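S-adenosylmethionine-dependent methyltransferase (PDB 1Y8C) probably transfers a methyl group from S-adenosylmethionine to an acceptor substrate that is not identified. Local coordinates at residues 5-14 and 179-187; 62-72 and 87-98. One frame throughout, in Å; residues are numbered along the deposited sequence.

Contact 1: 5-14 and 179-187; sequences KFAHIYDKLI and MYISFFVRD
F6 turns the edge of its ring onto a face of F183 in a T-shaped stack, the ring centroids 5.0 Å apart and the planes at 88°. F6 CZ does the closest touching, 3.5 Å from F183 CD1. With CG set opposite the backbone N (chi1 180°), the F6 ring swings from the flank of the helix down toward the strand. The F183 ring stands up from the strand and is met by three residues of the helix. I14 comes from the opposite direction and reaches its edge, CD1 lying 3.5 Å from F183 CZ. Y10 crosses at about a right angle, CD1 being 3.9 Å from F183 CE1. Within the helix, I14 CG1 sits over the centre of the Y10 ring, so isoleucine and tyrosine form one surface against F183. On the M179 side of F183, I14 and I181 meet tip to tip, CD1 to CD1 at 4.0 Å. On the other side, K5 and V185 run past each other in opposite directions, K5 NZ 3.8 Å from V185 CG1. Further out, F194 stacks on F6, Y166 meets the F183 ring, and H198 ND1 hydrogen-bonds the hydroxyl of the buried Y10. Helix 3-15 thus packs on one face of the antiparallel sheet 157-201, an addition to the Rossmann-like methyltransferase fold, through an aromatic and aliphatic layer in which F183 is central.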
loop_
_atom_site.group_PDB
_atom_site.type_symbol
_atom_site.label_atom_id
_atom_site.label_comp_id
_atom_site.label_asym_id
_atom_site.label_seq_id
_atom_site.Cartn_x
_atom_site.Cartn_y
_atom_site.Cartn_z
ATOM N N LYS A 5 -16.202 -5.207 -0.709
ATOM C CA LYS A 5 -16.243 -6.396 -1.556
ATOM C C LYS A 5 -15.442 -6.116 -2.819
ATOM O O LYS A 5 -14.604 -6.916 -3.237
ATOM C CB LYS A 5 -17.689 -6.727 -1.937
ATOM C CG LYS A 5 -17.879 -8.069 -2.641
ATOM C CD LYS A 5 -19.248 -8.145 -3.324
ATOM C CE LYS A 5 -19.341 -7.113 -4.460
ATOM N NZ LYS A 5 -20.697 -6.972 -5.074
ATOM N N PHE A 6 -15.715 -4.966 -3.423
ATOM C CA PHE A 6 -15.033 -4.555 -4.639
ATOM C C PHE A 6 -13.516 -4.485 -4.405
ATOM O O PHE A 6 -12.724 -4.882 -5.265
ATOM C CB PHE A 6 -15.564 -3.192 -5.098
ATOM C CG PHE A 6 -14.907 -2.684 -6.346
ATOM C CD1 PHE A 6 -15.120 -3.315 -7.569
ATOM C CD2 PHE A 6 -14.018 -1.616 -6.291
ATOM C CE1 PHE A 6 -14.450 -2.890 -8.712
ATOM C CE2 PHE A 6 -13.347 -1.188 -7.425
ATOM C CZ PHE A 6 -13.561 -1.826 -8.639
ATOM N N ALA A 7 -13.118 -3.981 -3.241
ATOM C CA ALA A 7 -11.702 -3.882 -2.905
ATOM C C ALA A 7 -11.033 -5.264 -2.947
ATOM O O ALA A 7 -9.884 -5.397 -3.384
ATOM C CB ALA A 7 -11.533 -3.260 -1.516
ATOM N N HIS A 8 -11.746 -6.287 -2.478
ATOM C CA HIS A 8 -11.209 -7.644 -2.484
ATOM C C HIS A 8 -11.081 -8.099 -3.927
ATOM O O HIS A 8 -10.051 -8.637 -4.333
ATOM C CB HIS A 8 -12.128 -8.600 -1.716
ATOM C CG HIS A 8 -12.145 -8.365 -0.237
ATOM N ND1 HIS A 8 -11.023 -8.507 0.553
ATOM C CD2 HIS A 8 -13.143 -7.992 0.599
ATOM C CE1 HIS A 8 -11.329 -8.234 1.808
ATOM N NE2 HIS A 8 -12.612 -7.918 1.863
ATOM N N ILE A 9 -12.134 -7.872 -4.703
ATOM C CA ILE A 9 -12.122 -8.256 -6.103
ATOM C C ILE A 9 -10.908 -7.643 -6.796
ATOM O O ILE A 9 -10.167 -8.335 -7.492
ATOM C CB ILE A 9 -13.408 -7.787 -6.820
ATOM C CG1 ILE A 9 -14.629 -8.445 -6.166
ATOM C CG2 ILE A 9 -13.330 -8.134 -8.306
ATOM C CD1 ILE A 9 -15.961 -7.940 -6.679
ATOM N N TYR A 10 -10.707 -6.347 -6.584
ATOM C CA TYR A 10 -9.598 -5.617 -7.189
ATOM C C TYR A 10 -8.256 -6.237 -6.835
ATOM O O TYR A 10 -7.444 -6.541 -7.713
ATOM C CB TYR A 10 -9.617 -4.151 -6.725
ATOM C CG TYR A 10 -8.714 -3.224 -7.519
ATOM C CD1 TYR A 10 -9.191 -2.541 -8.634
ATOM C CD2 TYR A 10 -7.377 -3.050 -7.166
ATOM C CE1 TYR A 10 -8.365 -1.704 -9.380
ATOM C CE2 TYR A 10 -6.537 -2.223 -7.907
ATOM C CZ TYR A 10 -7.039 -1.552 -9.013
ATOM O OH TYR A 10 -6.206 -0.734 -9.745
ATOM N N ASP A 11 -8.020 -6.406 -5.540
ATOM C CA ASP A 11 -6.766 -6.977 -5.063
ATOM C C ASP A 11 -6.524 -8.398 -5.544
ATOM O O ASP A 11 -5.376 -8.808 -5.727
ATOM C CB ASP A 11 -6.714 -6.955 -3.534
ATOM C CG ASP A 11 -6.353 -5.595 -2.988
ATOM O OD1 ASP A 11 -5.722 -4.804 -3.738
ATOM O OD2 ASP A 11 -6.678 -5.325 -1.807
ATOM N N LYS A 12 -7.600 -9.153 -5.737
ATOM C CA LYS A 12 -7.480 -10.535 -6.195
ATOM C C LYS A 12 -7.295 -10.652 -7.709
ATOM O O LYS A 12 -6.605 -11.549 -8.180
ATOM C CB LYS A 12 -8.712 -11.344 -5.775
ATOM C CG LYS A 12 -8.790 -12.724 -6.418
ATOM C CD LYS A 12 -10.124 -13.411 -6.121
ATOM C CE LYS A 12 -10.256 -14.752 -6.866
ATOM N NZ LYS A 12 -9.221 -15.767 -6.444
ATOM N N LEU A 13 -7.899 -9.746 -8.468
ATOM C CA LEU A 13 -7.786 -9.817 -9.910
ATOM C C LEU A 13 -6.726 -8.894 -10.508
ATOM O O LEU A 13 -5.920 -9.324 -11.337
ATOM C CB LEU A 13 -9.150 -9.546 -10.551
ATOM C CG LEU A 13 -10.304 -10.449 -10.087
ATOM C CD1 LEU A 13 -11.586 -10.043 -10.798
ATOM C CD2 LEU A 13 -9.989 -11.911 -10.364
ATOM N N ILE A 14 -6.701 -7.636 -10.091
ATOM C CA ILE A 14 -5.730 -6.705 -10.647
ATOM C C ILE A 14 -4.335 -6.874 -10.049
ATOM O O ILE A 14 -3.359 -7.040 -10.783
ATOM C CB ILE A 14 -6.198 -5.248 -10.467
ATOM C CG1 ILE A 14 -7.659 -5.108 -10.915
ATOM C CG2 ILE A 14 -5.317 -4.324 -11.274
ATOM C CD1 ILE A 14 -7.940 -5.605 -12.326
HETATM N N MSE A 179 -3.469 3.423 -15.968
HETATM C CA MSE A 179 -4.352 2.280 -16.020
HETATM C C MSE A 179 -5.802 2.709 -16.064
HETATM O O MSE A 179 -6.258 3.485 -15.229
HETATM C CB MSE A 179 -4.129 1.407 -14.793
HETATM C CG MSE A 179 -2.670 1.120 -14.479
HETATM SE SE MSE A 179 -2.480 0.123 -12.823
HETATM C CE MSE A 179 -1.626 1.466 -11.724
ATOM N N TYR A 180 -6.529 2.197 -17.041
ATOM C CA TYR A 180 -7.936 2.519 -17.161
ATOM C C TYR A 180 -8.671 1.196 -17.045
ATOM O O TYR A 180 -8.449 0.281 -17.840
ATOM C CB TYR A 180 -8.208 3.182 -18.510
ATOM C CG TYR A 180 -7.324 4.382 -18.786
ATOM C CD1 TYR A 180 -5.965 4.221 -19.068
ATOM C CD2 TYR A 180 -7.843 5.678 -18.768
ATOM C CE1 TYR A 180 -5.146 5.318 -19.330
ATOM C CE2 TYR A 180 -7.031 6.783 -19.031
ATOM C CZ TYR A 180 -5.685 6.596 -19.313
ATOM O OH TYR A 180 -4.875 7.675 -19.613
ATOM N N ILE A 181 -9.537 1.077 -16.048
ATOM C CA ILE A 181 -10.240 -0.180 -15.866
ATOM C C ILE A 181 -11.723 -0.038 -15.609
ATOM O O ILE A 181 -12.136 0.633 -14.672
ATOM C CB ILE A 181 -9.670 -0.985 -14.688
ATOM C CG1 ILE A 181 -8.139 -1.058 -14.765
ATOM C CG2 ILE A 181 -10.265 -2.366 -14.702
ATOM C CD1 ILE A 181 -7.516 -1.852 -13.628
ATOM N N SER A 182 -12.510 -0.703 -16.445
ATOM C CA SER A 182 -13.955 -0.707 -16.323
ATOM C C SER A 182 -14.397 -2.071 -15.794
ATOM O O SER A 182 -14.166 -3.110 -16.433
ATOM C CB SER A 182 -14.609 -0.467 -17.684
ATOM O OG SER A 182 -14.326 0.843 -18.166
ATOM N N PHE A 183 -15.015 -2.058 -14.619
ATOM C CA PHE A 183 -15.519 -3.267 -13.995
ATOM C C PHE A 183 -17.011 -3.326 -14.150
ATOM O O PHE A 183 -17.676 -2.307 -14.235
ATOM C CB PHE A 183 -15.223 -3.297 -12.492
ATOM C CG PHE A 183 -13.822 -3.667 -12.154
ATOM C CD1 PHE A 183 -12.855 -2.683 -11.964
ATOM C CD2 PHE A 183 -13.458 -5.005 -12.064
ATOM C CE1 PHE A 183 -11.541 -3.027 -11.686
ATOM C CE2 PHE A 183 -12.153 -5.363 -11.790
ATOM C CZ PHE A 183 -11.183 -4.371 -11.600
ATOM N N PHE A 184 -17.527 -4.541 -14.187
ATOM C CA PHE A 184 -18.954 -4.786 -14.265
ATOM C C PHE A 184 -19.134 -5.935 -13.299
ATOM O O PHE A 184 -18.646 -7.031 -13.544
ATOM C CB PHE A 184 -19.360 -5.209 -15.670
ATOM C CG PHE A 184 -19.589 -4.064 -16.597
ATOM C CD1 PHE A 184 -18.623 -3.695 -17.525
ATOM C CD2 PHE A 184 -20.775 -3.332 -16.529
ATOM C CE1 PHE A 184 -18.835 -2.608 -18.373
ATOM C CE2 PHE A 184 -20.999 -2.248 -17.371
ATOM C CZ PHE A 184 -20.030 -1.880 -18.294
ATOM N N VAL A 185 -19.795 -5.671 -12.183
ATOM C CA VAL A 185 -20.004 -6.705 -11.187
ATOM C C VAL A 185 -21.446 -7.173 -11.159
ATOM O O VAL A 185 -22.372 -6.367 -11.238
ATOM C CB VAL A 185 -19.628 -6.213 -9.784
ATOM C CG1 VAL A 185 -19.771 -7.349 -8.783
ATOM C CG2 VAL A 185 -18.198 -5.682 -9.786
ATOM N N ARG A 186 -21.631 -8.484 -11.049
ATOM C CA ARG A 186 -22.967 -9.075 -11.004
ATOM C C ARG A 186 -23.700 -8.665 -9.728
ATOM O O ARG A 186 -23.113 -8.623 -8.649
ATOM C CB ARG A 186 -22.863 -10.603 -11.051
ATOM C CG ARG A 186 -23.396 -11.248 -12.322
ATOM C CD ARG A 186 -24.913 -11.179 -12.387
ATOM N NE ARG A 186 -25.554 -11.870 -11.267
ATOM C CZ ARG A 186 -25.405 -13.165 -10.990
ATOM N NH1 ARG A 186 -24.628 -13.929 -11.751
ATOM N NH2 ARG A 186 -26.043 -13.701 -9.951
ATOM N N ASP A 187 -24.986 -8.367 -9.862
ATOM C CA ASP A 187 -25.817 -7.981 -8.726
ATOM C C ASP A 187 -27.207 -8.550 -8.982
ATOM O O ASP A 187 -28.217 -7.851 -8.868
ATOM C CB ASP A 187 -25.874 -6.454 -8.598
ATOM C CG ASP A 187 -26.612 -5.991 -7.345
ATOM O OD1 ASP A 187 -26.341 -6.532 -6.248
ATOM O OD2 ASP A 187 -27.448 -5.061 -7.448
#

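Contact 2: 62-72 and 87-98; sequences TWAVDLSQEML and RLACQDISNLNI
W63 lies between two aliphatic groups of the 87-98 segment. R87 CB sits over the centre of the six-membered ring of W63, 3.5 Å from the centroid in a CH-pi contact, while I98 CG2 covers the opposite face, 4.0 Å from the same centroid and offset toward the rim. A chi1 of -56° turns R87 CG over the indole, 3.6 Å from W63 CE2; the guanidinium lies obliquely off the CZ2 side, its plane 30° from that of the ring. I98 CD1 meets V65 CG2 tip to tip at 3.4 Å. Beneath these side chains the parallel strands 61-65 and 87-89 are joined by bonds such as A64 N to R87 O (2.9 Å); with helix 69-81 between them they form a beta-alpha-beta crossover at the edge of the Rossmann-like sheet. On the other face of this strand pair, A64 CB touches L88 CD2, and L72 from the helix lays CD1 against C90 CB at 3.7 Å. D66 OD1 accepts from S68 N in an Asx turn leading into the helix, and D66 OD2 accepts from G47 N. The Q91 amide is gripped at both ends by the N97 backbone: OE1 accepts N97 N at 2.8 Å and NE2 donates to N97 O from above the carbonyl plane.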
loop_
_atom_site.group_PDB
_atom_site.type_symbol
_atom_site.label_atom_id
_atom_site.label_comp_id
_atom_site.label_asym_id
_atom_site.label_seq_id
_atom_site.Cartn_x
_atom_site.Cartn_y
_atom_site.Cartn_z
ATOM N N THR A 62 -3.758 2.472 17.446
ATOM C CA THR A 62 -3.634 2.425 16.002
ATOM C C THR A 62 -4.253 3.631 15.305
ATOM O O THR A 62 -5.293 4.146 15.713
ATOM C CB THR A 62 -4.303 1.151 15.427
ATOM O OG1 THR A 62 -3.734 -0.009 16.041
ATOM C CG2 THR A 62 -4.102 1.069 13.928
ATOM N N TRP A 63 -3.587 4.074 14.245
ATOM C CA TRP A 63 -4.057 5.177 13.428
ATOM C C TRP A 63 -4.071 4.700 11.985
ATOM O O TRP A 63 -3.109 4.096 11.510
ATOM C CB TRP A 63 -3.137 6.378 13.555
ATOM C CG TRP A 63 -3.350 7.148 14.782
ATOM C CD1 TRP A 63 -2.976 6.801 16.047
ATOM C CD2 TRP A 63 -3.981 8.423 14.882
ATOM N NE1 TRP A 63 -3.329 7.790 16.935
ATOM C CE2 TRP A 63 -3.943 8.799 16.246
ATOM C CE3 TRP A 63 -4.563 9.292 13.952
ATOM C CZ2 TRP A 63 -4.485 10.003 16.703
ATOM C CZ3 TRP A 63 -5.099 10.492 14.404
ATOM C CH2 TRP A 63 -5.051 10.840 15.769
ATOM N N ALA A 64 -5.174 4.974 11.302
ATOM C CA ALA A 64 -5.355 4.586 9.914
ATOM C C ALA A 64 -5.658 5.841 9.106
ATOM O O ALA A 64 -6.595 6.577 9.419
ATOM C CB ALA A 64 -6.503 3.599 9.801
ATOM N N VAL A 65 -4.867 6.080 8.065
ATOM C CA VAL A 65 -5.038 7.255 7.230
ATOM C C VAL A 65 -5.216 6.878 5.769
ATOM O O VAL A 65 -4.537 5.996 5.262
ATOM C CB VAL A 65 -3.822 8.172 7.346
ATOM C CG1 VAL A 65 -4.044 9.424 6.536
ATOM C CG2 VAL A 65 -3.565 8.501 8.807
ATOM N N ASP A 66 -6.139 7.552 5.096
ATOM C CA ASP A 66 -6.393 7.295 3.684
ATOM C C ASP A 66 -7.064 8.520 3.097
ATOM O O ASP A 66 -7.798 9.212 3.783
ATOM C CB ASP A 66 -7.290 6.063 3.510
ATOM C CG ASP A 66 -7.253 5.503 2.086
ATOM O OD1 ASP A 66 -7.794 6.152 1.157
ATOM O OD2 ASP A 66 -6.668 4.412 1.901
ATOM N N LEU A 67 -6.812 8.781 1.825
ATOM C CA LEU A 67 -7.384 9.940 1.166
ATOM C C LEU A 67 -8.850 9.743 0.804
ATOM O O LEU A 67 -9.616 10.698 0.757
ATOM C CB LEU A 67 -6.585 10.249 -0.095
ATOM C CG LEU A 67 -6.933 11.516 -0.874
ATOM C CD1 LEU A 67 -6.620 12.767 -0.042
ATOM C CD2 LEU A 67 -6.118 11.517 -2.158
ATOM N N SER A 68 -9.241 8.500 0.554
ATOM C CA SER A 68 -10.612 8.205 0.174
ATOM C C SER A 68 -11.604 8.153 1.321
ATOM O O SER A 68 -11.644 7.175 2.071
ATOM C CB SER A 68 -10.675 6.876 -0.571
ATOM O OG SER A 68 -12.020 6.551 -0.903
ATOM N N GLN A 69 -12.420 9.195 1.450
ATOM C CA GLN A 69 -13.426 9.221 2.508
ATOM C C GLN A 69 -14.279 7.958 2.409
ATOM O O GLN A 69 -14.645 7.352 3.418
ATOM C CB GLN A 69 -14.355 10.432 2.356
ATOM C CG GLN A 69 -13.701 11.780 2.491
ATOM C CD GLN A 69 -13.695 12.303 3.910
ATOM O OE1 GLN A 69 -13.176 13.387 4.169
ATOM N NE2 GLN A 69 -14.275 11.547 4.835
ATOM N N GLU A 70 -14.600 7.573 1.181
ATOM C CA GLU A 70 -15.438 6.409 0.949
ATOM C C GLU A 70 -14.844 5.162 1.590
ATOM O O GLU A 70 -15.533 4.406 2.275
ATOM C CB GLU A 70 -15.615 6.199 -0.555
ATOM C CG GLU A 70 -17.029 5.838 -0.965
ATOM C CD GLU A 70 -17.216 5.863 -2.473
ATOM O OE1 GLU A 70 -16.539 5.067 -3.164
ATOM O OE2 GLU A 70 -18.035 6.677 -2.967
HETATM N N MSE A 71 -13.553 4.963 1.378
HETATM C CA MSE A 71 -12.873 3.811 1.928
HETATM C C MSE A 71 -12.735 3.866 3.443
HETATM O O MSE A 71 -12.886 2.850 4.117
HETATM C CB MSE A 71 -11.499 3.686 1.303
HETATM C CG MSE A 71 -11.528 3.804 -0.188
HETATM SE SE MSE A 71 -10.501 2.413 -0.975
HETATM C CE MSE A 71 -12.015 1.287 -1.438
ATOM N N LEU A 72 -12.436 5.044 3.984
ATOM C CA LEU A 72 -12.279 5.175 5.423
ATOM C C LEU A 72 -13.522 4.691 6.121
ATOM O O LEU A 72 -13.455 3.963 7.112
ATOM C CB LEU A 72 -12.015 6.624 5.811
ATOM C CG LEU A 72 -10.546 7.025 5.876
ATOM C CD1 LEU A 72 -10.468 8.429 6.446
ATOM C CD2 LEU A 72 -9.759 6.052 6.757
ATOM N N ARG A 87 -7.806 5.097 15.516
ATOM C CA ARG A 87 -8.117 6.483 15.170
ATOM C C ARG A 87 -8.009 6.663 13.662
ATOM O O ARG A 87 -7.004 6.277 13.059
ATOM C CB ARG A 87 -7.144 7.454 15.835
ATOM C CG ARG A 87 -7.047 7.354 17.347
ATOM C CD ARG A 87 -8.381 7.600 18.029
ATOM N NE ARG A 87 -8.193 7.959 19.433
ATOM C CZ ARG A 87 -8.072 9.206 19.877
ATOM N NH1 ARG A 87 -8.125 10.230 19.028
ATOM N NH2 ARG A 87 -7.891 9.429 21.171
ATOM N N LEU A 88 -9.023 7.261 13.047
ATOM C CA LEU A 88 -8.994 7.460 11.601
ATOM C C LEU A 88 -8.755 8.925 11.197
ATOM O O LEU A 88 -9.040 9.855 11.955
ATOM C CB LEU A 88 -10.308 6.953 11.003
ATOM C CG LEU A 88 -10.728 5.520 11.364
ATOM C CD1 LEU A 88 -12.077 5.210 10.754
ATOM C CD2 LEU A 88 -9.691 4.533 10.874
ATOM N N ALA A 89 -8.213 9.131 10.006
ATOM C CA ALA A 89 -7.973 10.486 9.520
ATOM C C ALA A 89 -7.820 10.501 8.003
ATOM O O ALA A 89 -7.048 9.727 7.437
ATOM C CB ALA A 89 -6.735 11.090 10.187
ATOM N N CYS A 90 -8.575 11.383 7.355
ATOM C CA CYS A 90 -8.536 11.512 5.910
ATOM C C CYS A 90 -7.500 12.573 5.572
ATOM O O CYS A 90 -7.709 13.753 5.842
ATOM C CB CYS A 90 -9.908 11.931 5.387
ATOM S SG CYS A 90 -10.120 11.700 3.605
ATOM N N GLN A 91 -6.375 12.151 5.000
ATOM C CA GLN A 91 -5.297 13.070 4.639
ATOM C C GLN A 91 -4.479 12.542 3.489
ATOM O O GLN A 91 -4.480 11.345 3.209
ATOM C CB GLN A 91 -4.348 13.280 5.816
ATOM C CG GLN A 91 -4.960 13.988 6.982
ATOM C CD GLN A 91 -4.004 14.121 8.136
ATOM O OE1 GLN A 91 -2.797 13.935 7.991
ATOM N NE2 GLN A 91 -4.537 14.463 9.296
ATOM N N ASP A 92 -3.771 13.448 2.826
ATOM C CA ASP A 92 -2.899 13.073 1.724
ATOM C C ASP A 92 -1.530 12.707 2.312
ATOM O O ASP A 92 -0.911 13.514 3.006
ATOM C CB ASP A 92 -2.757 14.242 0.742
ATOM C CG ASP A 92 -1.673 14.005 -0.302
ATOM O OD1 ASP A 92 -1.721 12.959 -0.989
ATOM O OD2 ASP A 92 -0.771 14.869 -0.435
ATOM N N ILE A 93 -1.070 11.488 2.032
ATOM C CA ILE A 93 0.221 10.988 2.528
ATOM C C ILE A 93 1.383 11.974 2.354
ATOM O O ILE A 93 2.288 12.030 3.184
ATOM C CB ILE A 93 0.630 9.658 1.824
ATOM C CG1 ILE A 93 -0.553 9.073 1.043
ATOM C CG2 ILE A 93 1.089 8.646 2.858
ATOM C CD1 ILE A 93 -0.180 7.885 0.171
ATOM N N SER A 94 1.359 12.745 1.272
ATOM C CA SER A 94 2.413 13.717 1.006
ATOM C C SER A 94 2.430 14.794 2.077
ATOM O O SER A 94 3.474 15.360 2.379
ATOM C CB SER A 94 2.197 14.355 -0.362
ATOM O OG SER A 94 2.077 13.365 -1.371
ATOM N N ASN A 95 1.261 15.080 2.642
ATOM C CA ASN A 95 1.136 16.086 3.701
ATOM C C ASN A 95 0.551 15.496 4.979
ATOM O O ASN A 95 -0.411 16.020 5.538
ATOM C CB ASN A 95 0.265 17.253 3.235
ATOM C CG ASN A 95 0.868 17.986 2.061
ATOM O OD1 ASN A 95 2.025 18.416 2.114
ATOM N ND2 ASN A 95 0.089 18.140 0.992
ATOM N N LEU A 96 1.137 14.393 5.429
ATOM C CA LEU A 96 0.699 13.728 6.644
ATOM C C LEU A 96 0.821 14.712 7.817
ATOM O O LEU A 96 1.901 15.250 8.066
ATOM C CB LEU A 96 1.580 12.500 6.882
ATOM C CG LEU A 96 1.315 11.668 8.137
ATOM C CD1 LEU A 96 -0.089 11.070 8.059
ATOM C CD2 LEU A 96 2.355 10.566 8.261
ATOM N N ASN A 97 -0.289 14.960 8.516
ATOM C CA ASN A 97 -0.304 15.878 9.656
ATOM C C ASN A 97 -1.002 15.260 10.858
ATOM O O ASN A 97 -2.158 15.560 11.135
ATOM C CB ASN A 97 -1.001 17.200 9.287
ATOM C CG ASN A 97 -1.150 18.153 10.484
ATOM O OD1 ASN A 97 -0.161 18.543 11.119
ATOM N ND2 ASN A 97 -2.391 18.539 10.781
ATOM N N ILE A 98 -0.292 14.390 11.565
ATOM C CA ILE A 98 -0.824 13.743 12.753
ATOM C C ILE A 98 0.170 13.934 13.899
ATOM O O ILE A 98 1.317 13.504 13.818
ATOM C CB ILE A 98 -1.084 12.244 12.484
ATOM C CG1 ILE A 98 -2.254 12.117 11.511
ATOM C CG2 ILE A 98 -1.399 11.501 13.783
ATOM C CD1 ILE A 98 -2.704 10.709 11.265
#

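How the contacts relate
The two contacts belong to different sheets, their centres about 23 Å apart and their nearest atoms about 5 Å apart without touching. Contact 1 is mostly buried and purely a side-chain affair, a helix laid on the antiparallel sheet through aromatic and aliphatic groups. Contact 2 is only partly buried and covers about twice the surface; backbone hydrogen bonds between neighbouring parallel strands carry it, with side chains packed above and below. It lies within the methyltransferase domain, at an edge of the seven-stranded mixed sheet. The chain between 5-14 and 179-187 includes all of contact 2, and the two share no helix or strand.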